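Local coordinates for protein multi-copper Oxidase CueO (Ochrobactrum, PDB 6EVG) that oxidises lignin model compounds and lignosulfonate as a copper-dependent laccase, probably passing the electrons to dioxygen, which is reduced to water, at residues 214-219 with 305-310; 218-223 with 274-279; 335-340 with 401-406. All coordinates share one frame; numbering follows the deposited sequence.

Interaction 1: 214-219 with 305-310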
ATOM      1  N   ARG A 214      17.056 -11.860  11.437  1.00 12.28           N
ATOM      2  CA  ARG A 214      17.457 -13.265  11.622  1.00 12.56           C
ATOM      3  C   ARG A 214      16.318 -14.161  11.241  1.00 12.62           C
ATOM      4  O   ARG A 214      15.184 -13.905  11.665  1.00 18.06           O
ATOM      5  CB  ARG A 214      17.932 -13.491  13.076  1.00 16.16           C
ATOM      6  CG  ARG A 214      19.107 -12.598  13.463  1.00 21.34           C
ATOM      7  CD  ARG A 214      19.653 -12.885  14.838  1.00 28.42           C
ATOM      8  NE  ARG A 214      20.448 -14.108  14.834  1.00 38.35           N
ATOM      9  CZ  ARG A 214      21.697 -14.210  14.354  1.00 43.26           C
ATOM     10  NH1 ARG A 214      22.340 -13.140  13.861  1.00 50.04           N
ATOM     11  NH2 ARG A 214      22.309 -15.396  14.360  1.00 47.69           N
ATOM     12  N   VAL A 215      16.606 -15.205  10.455  1.00 11.51           N
ATOM     13  CA  VAL A 215      15.546 -16.082   9.958  1.00 11.08           C
ATOM     14  C   VAL A 215      15.956 -17.532  10.154  1.00 11.46           C
ATOM     15  O   VAL A 215      17.169 -17.852  10.186  1.00 12.35           O
ATOM     16  CB  VAL A 215      15.218 -15.814   8.474  1.00 12.82           C
ATOM     17  CG1 VAL A 215      14.483 -14.477   8.317  1.00 14.05           C
ATOM     18  CG2 VAL A 215      16.457 -15.882   7.599  1.00 14.23           C
ATOM     19  N   PRO A 216      14.989 -18.447  10.277  1.00 11.10           N
ATOM     20  CA  PRO A 216      15.305 -19.877  10.267  1.00 11.72           C
ATOM     21  C   PRO A 216      15.799 -20.334   8.899  1.00 11.76           C
ATOM     22  O   PRO A 216      15.512 -19.700   7.881  1.00 11.50           O
ATOM     23  CB  PRO A 216      13.972 -20.529  10.652  1.00 12.85           C
ATOM     24  CG  PRO A 216      12.955 -19.525  10.112  1.00 14.42           C
ATOM     25  CD  PRO A 216      13.538 -18.198  10.299  1.00 11.80           C
ATOM     26  N   ALA A 217      16.496 -21.478   8.895  1.00 12.43           N
ATOM     27  CA  ALA A 217      16.919 -22.119   7.666  1.00 12.69           C
ATOM     28  C   ALA A 217      15.760 -22.929   7.106  1.00 12.79           C
ATOM     29  O   ALA A 217      15.767 -24.154   7.086  1.00 16.05           O
ATOM     30  CB  ALA A 217      18.135 -22.994   7.910  1.00 14.55           C
ATOM     31  N   SER A 218      14.762 -22.213   6.583  1.00 11.61           N
ATOM     32  CA  SER A 218      13.531 -22.793   6.119  1.00 10.92           C
ATOM     33  C   SER A 218      12.865 -21.799   5.146  1.00 10.28           C
ATOM     34  O   SER A 218      13.434 -20.767   4.812  1.00 11.19           O
ATOM     35  CB  SER A 218      12.626 -23.157   7.312  1.00 12.28           C
ATOM     36  OG  SER A 218      12.225 -21.998   8.006  1.00 12.81           O
ATOM     37  N   ILE A 219      11.640 -22.117   4.792  1.00  9.72           N
ATOM     38  CA  ILE A 219      10.837 -21.200   3.932  1.00 10.06           C
ATOM     39  C   ILE A 219      10.234 -20.110   4.815  1.00  9.35           C
ATOM     40  O   ILE A 219       9.573 -20.378   5.836  1.00 10.40           O
ATOM     41  CB  ILE A 219       9.716 -21.989   3.233  1.00 11.43           C
ATOM     42  CG1 ILE A 219      10.165 -23.182   2.455  1.00 15.53           C
ATOM     43  CG2 ILE A 219       8.879 -21.020   2.367  1.00 12.25           C
ATOM     44  CD1 ILE A 219      11.081 -22.886   1.405  1.00 17.28           C
ATOM     45  N   ALA A 305      20.934 -20.604  13.041  1.00 24.81           N
ATOM     46  CA  ALA A 305      20.982 -22.031  13.155  1.00 26.08           C
ATOM     47  C   ALA A 305      20.252 -22.590  14.371  1.00 26.44           C
ATOM     48  O   ALA A 305      20.011 -23.790  14.394  1.00 32.21           O
ATOM     49  CB  ALA A 305      22.453 -22.500  13.171  1.00 31.95           C
ATOM     50  N   ALA A 306      19.967 -21.765  15.384  1.00 24.96           N
ATOM     51  CA  ALA A 306      19.285 -22.233  16.603  1.00 26.19           C
ATOM     52  C   ALA A 306      17.779 -22.412  16.408  1.00 26.17           C
ATOM     53  O   ALA A 306      17.090 -22.963  17.251  1.00 32.64           O
ATOM     54  CB  ALA A 306      19.507 -21.254  17.712  1.00 29.50           C
ATOM     55  N   LEU A 307      17.225 -21.867  15.341  1.00 19.90           N
ATOM     56  CA  LEU A 307      15.832 -21.986  15.101  1.00 18.14           C
ATOM     57  C   LEU A 307      15.484 -23.194  14.235  1.00 19.44           C
ATOM     58  O   LEU A 307      16.139 -23.446  13.248  1.00 25.63           O
ATOM     59  CB  LEU A 307      15.331 -20.728  14.407  1.00 20.24           C
ATOM     60  CG  LEU A 307      15.857 -19.377  14.922  1.00 24.35           C
ATOM     61  CD1 LEU A 307      15.347 -18.313  14.022  1.00 26.10           C
ATOM     62  CD2 LEU A 307      15.521 -19.134  16.384  1.00 26.46           C
ATOM     63  N   GLN A 308      14.436 -23.933  14.604  1.00 17.70           N
ATOM     64  CA  GLN A 308      13.920 -25.053  13.759  1.00 18.08           C
ATOM     65  C   GLN A 308      12.751 -24.519  12.972  1.00 17.47           C
ATOM     66  O   GLN A 308      11.669 -24.271  13.539  1.00 18.21           O
ATOM     67  CB  GLN A 308      13.547 -26.233  14.667  1.00 20.58           C
ATOM     68  CG  GLN A 308      12.881 -27.373  13.858  1.00 24.76           C
ATOM     69  CD  GLN A 308      12.693 -28.661  14.632  1.00 32.14           C
ATOM     70  OE1 GLN A 308      13.618 -29.118  15.277  1.00 42.33           O
ATOM     71  NE2 GLN A 308      11.507 -29.285  14.515  1.00 40.26           N
ATOM     72  N   GLY A 309      12.883 -24.281  11.688  1.00 17.25           N
ATOM     73  CA  GLY A 309      11.813 -23.647  10.868  1.00 16.15           C
ATOM     74  C   GLY A 309      10.745 -24.678  10.502  1.00 15.54           C
ATOM     75  O   GLY A 309      11.054 -25.832  10.266  1.00 19.14           O
ATOM     76  N   LYS A 310       9.492 -24.278  10.526  1.00 15.10           N
ATOM     77  CA  LYS A 310       8.378 -25.187  10.338  1.00 16.57           C
ATOM     78  C   LYS A 310       8.099 -25.652   8.911  1.00 15.08           C
ATOM     79  O   LYS A 310       7.673 -26.755   8.705  1.00 17.73           O
ATOM     80  CB  LYS A 310       7.089 -24.590  10.931  1.00 20.01           C
ATOM     81  CG  LYS A 310       6.960 -24.658  12.465  1.00 32.78           C
ATOM     82  CD  LYS A 310       5.679 -23.961  12.984  1.00 36.43           C
ATOM     83  CE  LYS A 310       5.346 -24.235  14.452  1.00 34.57           C
ATOM     84  NZ  LYS A 310       4.366 -23.325  15.129  1.00 16.04           N
TER
HETATM   85  O   HOH W   1      15.221 -24.707  10.126  1.00 27.08           O

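Interaction 2: 218-223 with 274-279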
ATOM      1  N   SER A 218      14.762 -22.213   6.583  1.00 11.61           N
ATOM      2  CA  SER A 218      13.531 -22.793   6.119  1.00 10.92           C
ATOM      3  C   SER A 218      12.865 -21.799   5.146  1.00 10.28           C
ATOM      4  O   SER A 218      13.434 -20.767   4.812  1.00 11.19           O
ATOM      5  CB  SER A 218      12.626 -23.157   7.312  1.00 12.28           C
ATOM      6  OG  SER A 218      12.225 -21.998   8.006  1.00 12.81           O
ATOM      7  N   ILE A 219      11.640 -22.117   4.792  1.00  9.72           N
ATOM      8  CA  ILE A 219      10.837 -21.200   3.932  1.00 10.06           C
ATOM      9  C   ILE A 219      10.234 -20.110   4.815  1.00  9.35           C
ATOM     10  O   ILE A 219       9.573 -20.378   5.836  1.00 10.40           O
ATOM     11  CB  ILE A 219       9.716 -21.989   3.233  1.00 11.43           C
ATOM     12  CG1 ILE A 219      10.165 -23.182   2.455  1.00 15.53           C
ATOM     13  CG2 ILE A 219       8.879 -21.020   2.367  1.00 12.25           C
ATOM     14  CD1 ILE A 219      11.081 -22.886   1.405  1.00 17.28           C
ATOM     15  N   VAL A 220      10.466 -18.856   4.406  1.00  8.70           N
ATOM     16  CA  VAL A 220      10.018 -17.685   5.132  1.00  8.93           C
ATOM     17  C   VAL A 220       9.090 -16.883   4.247  1.00  8.39           C
ATOM     18  O   VAL A 220       9.358 -16.648   3.084  1.00  9.07           O
ATOM     19  CB  VAL A 220      11.243 -16.872   5.586  1.00  9.21           C
ATOM     20  CG1 VAL A 220      10.858 -15.499   6.164  1.00 10.22           C
ATOM     21  CG2 VAL A 220      12.046 -17.661   6.589  1.00 11.00           C
ATOM     22  N   ARG A 221       7.992 -16.411   4.852  1.00  7.62           N
ATOM     23  CA  ARG A 221       7.017 -15.532   4.199  1.00  7.36           C
ATOM     24  C   ARG A 221       7.339 -14.088   4.532  1.00  7.70           C
ATOM     25  O   ARG A 221       7.422 -13.738   5.724  1.00  8.81           O
ATOM     26  CB  ARG A 221       5.644 -15.926   4.692  1.00  8.08           C
ATOM     27  CG  ARG A 221       4.450 -15.198   4.190  1.00  8.86           C
ATOM     28  CD  ARG A 221       3.199 -15.842   4.920  1.00 10.53           C
ATOM     29  NE  ARG A 221       1.945 -15.402   4.371  1.00 10.05           N
ATOM     30  CZ  ARG A 221       0.800 -15.932   4.820  1.00  9.67           C
ATOM     31  NH1 ARG A 221       0.845 -16.892   5.768  1.00  9.80           N
ATOM     32  NH2 ARG A 221      -0.340 -15.508   4.318  1.00 10.67           N
ATOM     33  N   LEU A 222       7.501 -13.273   3.491  1.00  7.02           N
ATOM     34  CA  LEU A 222       7.720 -11.827   3.651  1.00  7.45           C
ATOM     35  C   LEU A 222       6.495 -11.153   3.075  1.00  6.92           C
ATOM     36  O   LEU A 222       6.117 -11.350   1.922  1.00  8.28           O
ATOM     37  CB  LEU A 222       8.977 -11.388   2.871  1.00  7.90           C
ATOM     38  CG  LEU A 222      10.273 -12.143   3.232  1.00  9.01           C
ATOM     39  CD1 LEU A 222      11.411 -11.721   2.298  1.00 10.44           C
ATOM     40  CD2 LEU A 222      10.665 -11.912   4.675  1.00  9.36           C
ATOM     41  N   ARG A 223       5.851 -10.314   3.910  1.00  7.01           N
ATOM     42  CA  ARG A 223       4.656  -9.579   3.519  1.00  7.09           C
ATOM     43  C   ARG A 223       5.128  -8.154   3.252  1.00  6.93           C
ATOM     44  O   ARG A 223       5.430  -7.396   4.181  1.00  7.53           O
ATOM     45  CB  ARG A 223       3.589  -9.647   4.577  1.00  7.67           C
ATOM     46  CG  ARG A 223       3.169 -11.066   4.937  1.00  8.98           C
ATOM     47  CD  ARG A 223       1.863 -11.108   5.639  1.00 10.94           C
ATOM     48  NE  ARG A 223       1.574 -12.354   6.296  1.00 11.60           N
ATOM     49  CZ  ARG A 223       0.352 -12.873   6.439  1.00  9.99           C
ATOM     50  NH1 ARG A 223      -0.665 -12.420   5.702  1.00 11.01           N
ATOM     51  NH2 ARG A 223       0.183 -13.811   7.314  1.00 11.41           N
ATOM     52  N   VAL A 274      10.550 -17.094   0.477  1.00  8.78           N
ATOM     53  CA  VAL A 274      11.970 -17.173   0.184  1.00  8.80           C
ATOM     54  C   VAL A 274      12.528 -18.356   0.964  1.00  9.87           C
ATOM     55  O   VAL A 274      12.247 -18.520   2.128  1.00 10.81           O
ATOM     56  CB  VAL A 274      12.706 -15.857   0.545  1.00  9.91           C
ATOM     57  CG1 VAL A 274      14.216 -15.999   0.330  1.00 11.99           C
ATOM     58  CG2 VAL A 274      12.144 -14.694  -0.231  1.00 11.00           C
ATOM     59  N   ASP A 275      13.326 -19.193   0.279  1.00 10.23           N
ATOM     60  CA  ASP A 275      13.937 -20.363   0.912  1.00 10.12           C
ATOM     61  C   ASP A 275      15.283 -19.993   1.478  1.00 10.51           C
ATOM     62  O   ASP A 275      16.216 -19.710   0.729  1.00 12.32           O
ATOM     63  CB  ASP A 275      14.053 -21.499  -0.108  1.00 11.79           C
ATOM     64  CG  ASP A 275      14.435 -22.828   0.535  1.00 14.47           C
ATOM     65  OD1 ASP A 275      14.721 -22.888   1.711  1.00 16.43           O
ATOM     66  OD2 ASP A 275      14.360 -23.812  -0.229  1.00 21.45           O
ATOM     67  N   PHE A 276      15.412 -20.042   2.813  1.00 11.16           N
ATOM     68  CA  PHE A 276      16.666 -19.764   3.527  1.00 12.40           C
ATOM     69  C   PHE A 276      17.383 -21.040   3.964  1.00 13.69           C
ATOM     70  O   PHE A 276      18.346 -20.986   4.732  1.00 16.53           O
ATOM     71  CB  PHE A 276      16.413 -18.785   4.681  1.00 13.12           C
ATOM     72  CG  PHE A 276      16.071 -17.383   4.232  1.00 12.88           C
ATOM     73  CD1 PHE A 276      17.048 -16.482   3.829  1.00 14.70           C
ATOM     74  CD2 PHE A 276      14.786 -16.946   4.261  1.00 12.41           C
ATOM     75  CE1 PHE A 276      16.689 -15.176   3.465  1.00 14.39           C
ATOM     76  CE2 PHE A 276      14.451 -15.637   3.927  1.00 13.17           C
ATOM     77  CZ  PHE A 276      15.375 -14.773   3.489  1.00 14.05           C
ATOM     78  N   SER A 277      16.941 -22.177   3.436  1.00 14.27           N
ATOM     79  CA  SER A 277      17.426 -23.442   3.945  1.00 18.87           C
ATOM     80  C   SER A 277      18.862 -23.719   3.703  1.00 23.03           C
ATOM     81  O   SER A 277      19.481 -24.502   4.466  1.00 29.54           O
ATOM     82  CB  SER A 277      16.617 -24.638   3.459  1.00 20.39           C
ATOM     83  OG  SER A 277      16.745 -24.842   2.086  1.00 25.13           O
ATOM     84  N   LYS A 278      19.453 -23.054   2.726  1.00 22.20           N
ATOM     85  CA  LYS A 278      20.870 -23.341   2.485  1.00 27.87           C
ATOM     86  C   LYS A 278      21.753 -22.606   3.532  1.00 27.54           C
ATOM     87  O   LYS A 278      22.959 -22.851   3.558  1.00 29.53           O
ATOM     88  CB  LYS A 278      21.217 -23.104   0.995  1.00 29.95           C
ATOM     89  CG  LYS A 278      20.598 -24.140   0.082  1.00 32.57           C
ATOM     90  CD  LYS A 278      21.602 -24.880  -0.797  1.00 39.05           C
ATOM     91  CE  LYS A 278      21.027 -26.202  -1.316  1.00 43.20           C
ATOM     92  NZ  LYS A 278      19.837 -26.035  -2.194  1.00 48.22           N
ATOM     93  N   GLY A 279      21.133 -21.756   4.407  1.00 26.52           N
ATOM     94  CA  GLY A 279      21.886 -21.101   5.458  1.00 29.54           C
ATOM     95  C   GLY A 279      22.758 -19.886   5.128  1.00 25.10           C
ATOM     96  O   GLY A 279      23.361 -19.307   6.028  1.00 30.96           O
TER

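Interaction 3: 335-340 with 401-406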
ATOM      1  N   PHE A 335      -9.335   6.585 -18.344  1.00 10.30           N
ATOM      2  CA  PHE A 335      -8.739   7.636 -17.576  1.00 10.22           C
ATOM      3  C   PHE A 335      -7.315   7.832 -17.967  1.00 11.35           C
ATOM      4  O   PHE A 335      -6.574   6.849 -18.192  1.00 13.14           O
ATOM      5  CB  PHE A 335      -8.893   7.417 -16.047  1.00 11.34           C
ATOM      6  CG  PHE A 335     -10.312   7.335 -15.614  1.00 10.13           C
ATOM      7  CD1 PHE A 335     -11.068   8.478 -15.440  1.00 10.78           C
ATOM      8  CD2 PHE A 335     -10.962   6.135 -15.491  1.00 10.36           C
ATOM      9  CE1 PHE A 335     -12.417   8.375 -15.136  1.00 11.24           C
ATOM     10  CE2 PHE A 335     -12.291   6.030 -15.197  1.00 11.28           C
ATOM     11  CZ  PHE A 335     -13.038   7.171 -15.028  1.00 11.15           C
ATOM     12  N   PHE A 336      -6.879   9.064 -18.012  1.00 10.74           N
ATOM     13  CA  PHE A 336      -5.521   9.509 -18.338  1.00 11.18           C
ATOM     14  C   PHE A 336      -4.939  10.239 -17.122  1.00 10.55           C
ATOM     15  O   PHE A 336      -5.566  11.172 -16.575  1.00 11.54           O
ATOM     16  CB  PHE A 336      -5.557  10.419 -19.578  1.00 11.90           C
ATOM     17  CG  PHE A 336      -4.256  11.045 -19.921  1.00 13.09           C
ATOM     18  CD1 PHE A 336      -3.112  10.279 -20.091  1.00 15.66           C
ATOM     19  CD2 PHE A 336      -4.142  12.421 -20.048  1.00 14.80           C
ATOM     20  CE1 PHE A 336      -1.910  10.877 -20.444  1.00 17.09           C
ATOM     21  CE2 PHE A 336      -2.924  13.022 -20.367  1.00 15.01           C
ATOM     22  CZ  PHE A 336      -1.845  12.224 -20.598  1.00 16.50           C
ATOM     23  N   PHE A 337      -3.757   9.797 -16.677  1.00 11.21           N
ATOM     24  CA  PHE A 337      -3.025  10.466 -15.621  1.00 10.97           C
ATOM     25  C   PHE A 337      -2.366  11.722 -16.197  1.00 11.58           C
ATOM     26  O   PHE A 337      -1.271  11.679 -16.778  1.00 13.05           O
ATOM     27  CB  PHE A 337      -1.960   9.514 -15.023  1.00 11.35           C
ATOM     28  CG  PHE A 337      -2.526   8.340 -14.274  1.00 11.61           C
ATOM     29  CD1 PHE A 337      -2.953   7.197 -14.893  1.00 13.20           C
ATOM     30  CD2 PHE A 337      -2.674   8.387 -12.907  1.00 13.71           C
ATOM     31  CE1 PHE A 337      -3.410   6.120 -14.140  1.00 15.03           C
ATOM     32  CE2 PHE A 337      -3.159   7.329 -12.187  1.00 14.31           C
ATOM     33  CZ  PHE A 337      -3.551   6.203 -12.807  1.00 14.63           C
ATOM     34  N   ASP A 338      -3.079  12.836 -16.045  1.00 11.43           N
ATOM     35  CA  ASP A 338      -2.695  14.066 -16.685  1.00 11.82           C
ATOM     36  C   ASP A 338      -1.858  14.904 -15.728  1.00 12.71           C
ATOM     37  O   ASP A 338      -2.384  15.556 -14.801  1.00 12.05           O
ATOM     38  CB  ASP A 338      -3.958  14.814 -17.133  1.00 14.04           C
ATOM     39  CG  ASP A 338      -3.646  15.955 -18.073  1.00 16.77           C
ATOM     40  OD1 ASP A 338      -2.488  16.367 -18.235  1.00 15.04           O
ATOM     41  OD2 ASP A 338      -4.635  16.435 -18.708  1.00 23.27           O
ATOM     42  N   GLU A 339      -0.549  14.937 -15.983  1.00 12.08           N
ATOM     43  CA  GLU A 339       0.397  15.679 -15.182  1.00 12.50           C
ATOM     44  C   GLU A 339       0.352  17.186 -15.498  1.00 12.72           C
ATOM     45  O   GLU A 339       0.958  17.954 -14.772  1.00 14.24           O
ATOM     46  CB  GLU A 339       1.815  15.178 -15.421  1.00 14.82           C
ATOM     47  CG  GLU A 339       1.992  13.732 -15.001  1.00 15.75           C
ATOM     48  CD  GLU A 339       3.318  13.068 -15.466  1.00 15.71           C
ATOM     49  OE1 GLU A 339       4.369  13.735 -15.345  1.00 17.98           O
ATOM     50  OE2 GLU A 339       3.277  11.839 -15.932  1.00 18.46           O
ATOM     51  N   ARG A 340      -0.338  17.607 -16.561  1.00 13.69           N
ATOM     52  CA  ARG A 340      -0.452  19.010 -16.959  1.00 15.39           C
ATOM     53  C   ARG A 340       0.908  19.690 -16.972  1.00 15.75           C
ATOM     54  O   ARG A 340       1.102  20.774 -16.458  1.00 18.14           O
ATOM     55  CB  ARG A 340      -1.453  19.774 -16.063  1.00 16.56           C
ATOM     56  CG  ARG A 340      -2.865  19.177 -16.160  1.00 19.02           C
ATOM     57  CD  ARG A 340      -3.889  19.947 -15.324  1.00 22.33           C
ATOM     58  NE  ARG A 340      -4.123  21.305 -15.778  1.00 27.05           N
ATOM     59  CZ  ARG A 340      -3.514  22.421 -15.331  1.00 30.61           C
ATOM     60  NH1 ARG A 340      -2.548  22.414 -14.385  1.00 30.46           N
ATOM     61  NH2 ARG A 340      -3.892  23.586 -15.854  1.00 35.97           N
ATOM     62  N   MET A 401      -3.064  18.750 -11.277  1.00 12.22           N
ATOM     63  CA  MET A 401      -3.075  17.562 -12.121  1.00 11.38           C
ATOM     64  C   MET A 401      -4.480  16.995 -12.096  1.00 10.89           C
ATOM     65  O   MET A 401      -5.365  17.442 -11.315  1.00 11.94           O
ATOM     66  CB  MET A 401      -2.051  16.540 -11.599  1.00 11.46           C
ATOM     67  CG  MET A 401      -0.667  17.020 -11.684  1.00 12.52           C
ATOM     68  SD  MET A 401       0.505  15.739 -11.166  1.00 12.50           S
ATOM     69  CE  MET A 401       1.986  16.644 -11.230  1.00 14.66           C
ATOM     70  N   ALA A 402      -4.726  15.979 -12.878  1.00 10.78           N
ATOM     71  CA  ALA A 402      -6.053  15.378 -12.983  1.00 10.64           C
ATOM     72  C   ALA A 402      -5.951  13.923 -13.343  1.00 10.40           C
ATOM     73  O   ALA A 402      -5.015  13.482 -14.039  1.00 13.27           O
ATOM     74  CB  ALA A 402      -6.919  16.080 -14.037  1.00 12.46           C
ATOM     75  N   ILE A 403      -6.932  13.143 -12.912  1.00  9.81           N
ATOM     76  CA  ILE A 403      -7.186  11.797 -13.383  1.00  9.96           C
ATOM     77  C   ILE A 403      -8.485  11.662 -14.191  1.00 10.48           C
ATOM     78  O   ILE A 403      -8.592  10.832 -15.097  1.00 11.06           O
ATOM     79  CB  ILE A 403      -7.107  10.723 -12.244  1.00 10.35           C
ATOM     80  CG1 ILE A 403      -6.975   9.295 -12.789  1.00 12.03           C
ATOM     81  CG2 ILE A 403      -8.245  10.826 -11.259  1.00  9.89           C
ATOM     82  CD1 ILE A 403      -6.613   8.292 -11.707  1.00 14.05           C
ATOM     83  N   ALA A 404      -9.487  12.476 -13.838  1.00 10.65           N
ATOM     84  CA  ALA A 404     -10.793  12.451 -14.494  1.00 11.40           C
ATOM     85  C   ALA A 404     -11.092  13.716 -15.267  1.00 13.00           C
ATOM     86  O   ALA A 404     -12.191  14.316 -15.151  1.00 15.98           O
ATOM     87  CB  ALA A 404     -11.889  12.127 -13.509  1.00 13.13           C
ATOM     88  N   GLY A 405     -10.110  14.207 -16.008  1.00 13.63           N
ATOM     89  CA  GLY A 405     -10.361  15.378 -16.909  1.00 13.48           C
ATOM     90  C   GLY A 405     -10.023  16.683 -16.281  1.00 13.63           C
ATOM     91  O   GLY A 405      -9.182  17.435 -16.755  1.00 17.75           O
ATOM     92  N   LYS A 406     -10.693  16.973 -15.178  1.00 13.77           N
ATOM     93  CA  LYS A 406     -10.410  18.152 -14.355  1.00 14.30           C
ATOM     94  C   LYS A 406      -9.839  17.697 -13.003  1.00 12.75           C
ATOM     95  O   LYS A 406     -10.136  16.606 -12.513  1.00 12.93           O
ATOM     96  CB  LYS A 406     -11.701  18.917 -14.073  1.00 16.93           C
ATOM     97  CG  LYS A 406     -12.237  19.640 -15.306  1.00 20.80           C
ATOM     98  CD  LYS A 406     -13.453  20.528 -14.946  1.00 25.36           C
ATOM     99  CE  LYS A 406     -14.080  21.258 -16.107  1.00 29.75           C
ATOM    100  NZ  LYS A 406     -13.163  22.273 -16.662  1.00 34.61           N
TER
HETATM  101  O   HOH W   2      -8.968  11.156 -17.921  1.00 12.07           O
HETATM  102  O   HOH W   3      -7.353  13.417 -16.557  1.00 13.28           O

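Interaction 1: 214-219 with 305-310
P216 turns its ring toward the loop 305-310, and its CB meets two different partners there: G309 CA at 3.8 Å and L307 CB at 4.0 Å. The side chains of P216 and L307 cross obliquely. With CG swung beside its own backbone N (chi1 -42°), L307 carries CD1 back over the strand end, 3.8 Å from P216 N and close to the carbonyl carbon of V215. Proline suits this spot because its nitrogen has no hydrogen to satisfy and can lie under a methyl group. Further on, S218 directs its hydroxyl at the backbone of G309, with OG 3.3 Å from G309 CA. The approach explains the glycine: a CB there would run into that hydroxyl and press on P216 CB. One water finishes the polar side, accepting from G309 N at 2.8 Å and giving weak bonds to the carbonyl oxygens of A217 and L307. The chain turns sharply at A217, where S218 N makes a weak 2.9 Å bond to P216 O. This is an inverse gamma turn, here used to connect strand 212-215 with strand 219-226, which belong to different sheets of a cupredoxin-like sandwich.

Interaction 2: 218-223 with 274-279
D275 and I219 face each other as a non-hydrogen-bonded antiparallel pair, and the aspartate can be followed outward along the end of the isoleucine. Its CB lies 3.6 Å from I219 CD1. CG, anti to the backbone N (chi1 -169°), is 3.5 Å from I219 CD1, which both carboxylate oxygens flank (OD1 3.7 Å, OD2 3.8 Å). OD1 also accepts hydrogen bonds from S277 N at 2.9 Å, making an Asx turn, and from S277 OG at 2.8 Å, both from one face of the carboxylate plane. With an alanine here, S277 N and S277 OG would probably lose their shared acceptor, and the turn after the strand would be freer to shift. Next along, V220 and V274 form a hydrogen-bonded pair, their two backbone bonds nearly straight. F276 N continues the ladder to S218 O at 2.9 Å. The F276 ring also packs CD2 against V220 CG2 at 3.7 Å. The chain then leaves the strand through a type I turn ending at G279, whose positive phi favours glycine. The chemistry thus divides: apolar groups seal the buried side, while two donors on OD1 would be expected to favour an ionised carboxylate at the partly exposed strand end.

Interaction 3: 335-340 with 401-406
D338 and A402 form a single antiparallel bridge: D338 N gives a 2.9 Å bond to A402 O, and A402 N returns one of 3.1 Å to D338 O. Apolar groups pack beside it. I403 runs alongside F337 in the same direction, with CG1 of I403 over a face of the phenylalanine ring and its CD1 3.6 Å from F337 CE2. The F335 ring presents its edge instead, CD1 standing 3.4 Å from I403 O, while its CE1 touches A404 CB. At the other end the flexible, slender M401 runs extended past the backbone, its CB 3.4 Å from D338 O. Two waters fill out the pairing where direct bonds stop, one joining F336 N to I403 O, the other F336 O to G405 N. G405 has backbone angles that only glycine takes up easily.

Further out, D338 OD1 accepts a hydrogen bond from R340 N at 3.0 Å in an Asx turn, fixing the bend just before helix 341-348, for which R340 is the N-cap residue; R340 NH1 reaches back to E400 O. The F337 ring stands about 5 Å from the bound copper and nearly parallel to the ring of the copper ligand H434. E339 OE2 bonds H434 NE2, consistent with a second-shell role in orienting this ligand of what is, with C490 and H495, a type 1 copper site.

Strand 332-336 edges one sheet beside strand 422-428, while I403 and A404 rest on A502 of strand 501-506 in the other, and the contact spans the two.

Interactions 1 and 2 are neighbours, with centres 8 Å apart: they share S218 and I219, and V215 and P216 of the first pack on F276 of the second. Strands 212-215 and 219-226, consecutive in the chain, carry them in two different sheets of the middle cupredoxin-like domain. Interaction 3 follows later in sequence and lies on the opposite side of the chain's centre, about 48 Å from interaction 1 and 42 Å from interaction 2, measured between centres. Its C-terminal domain holds the copper bound by H434, C490 and H495. The first two are packing within the middle domain, far from that metal, whereas the third lies in its second shell.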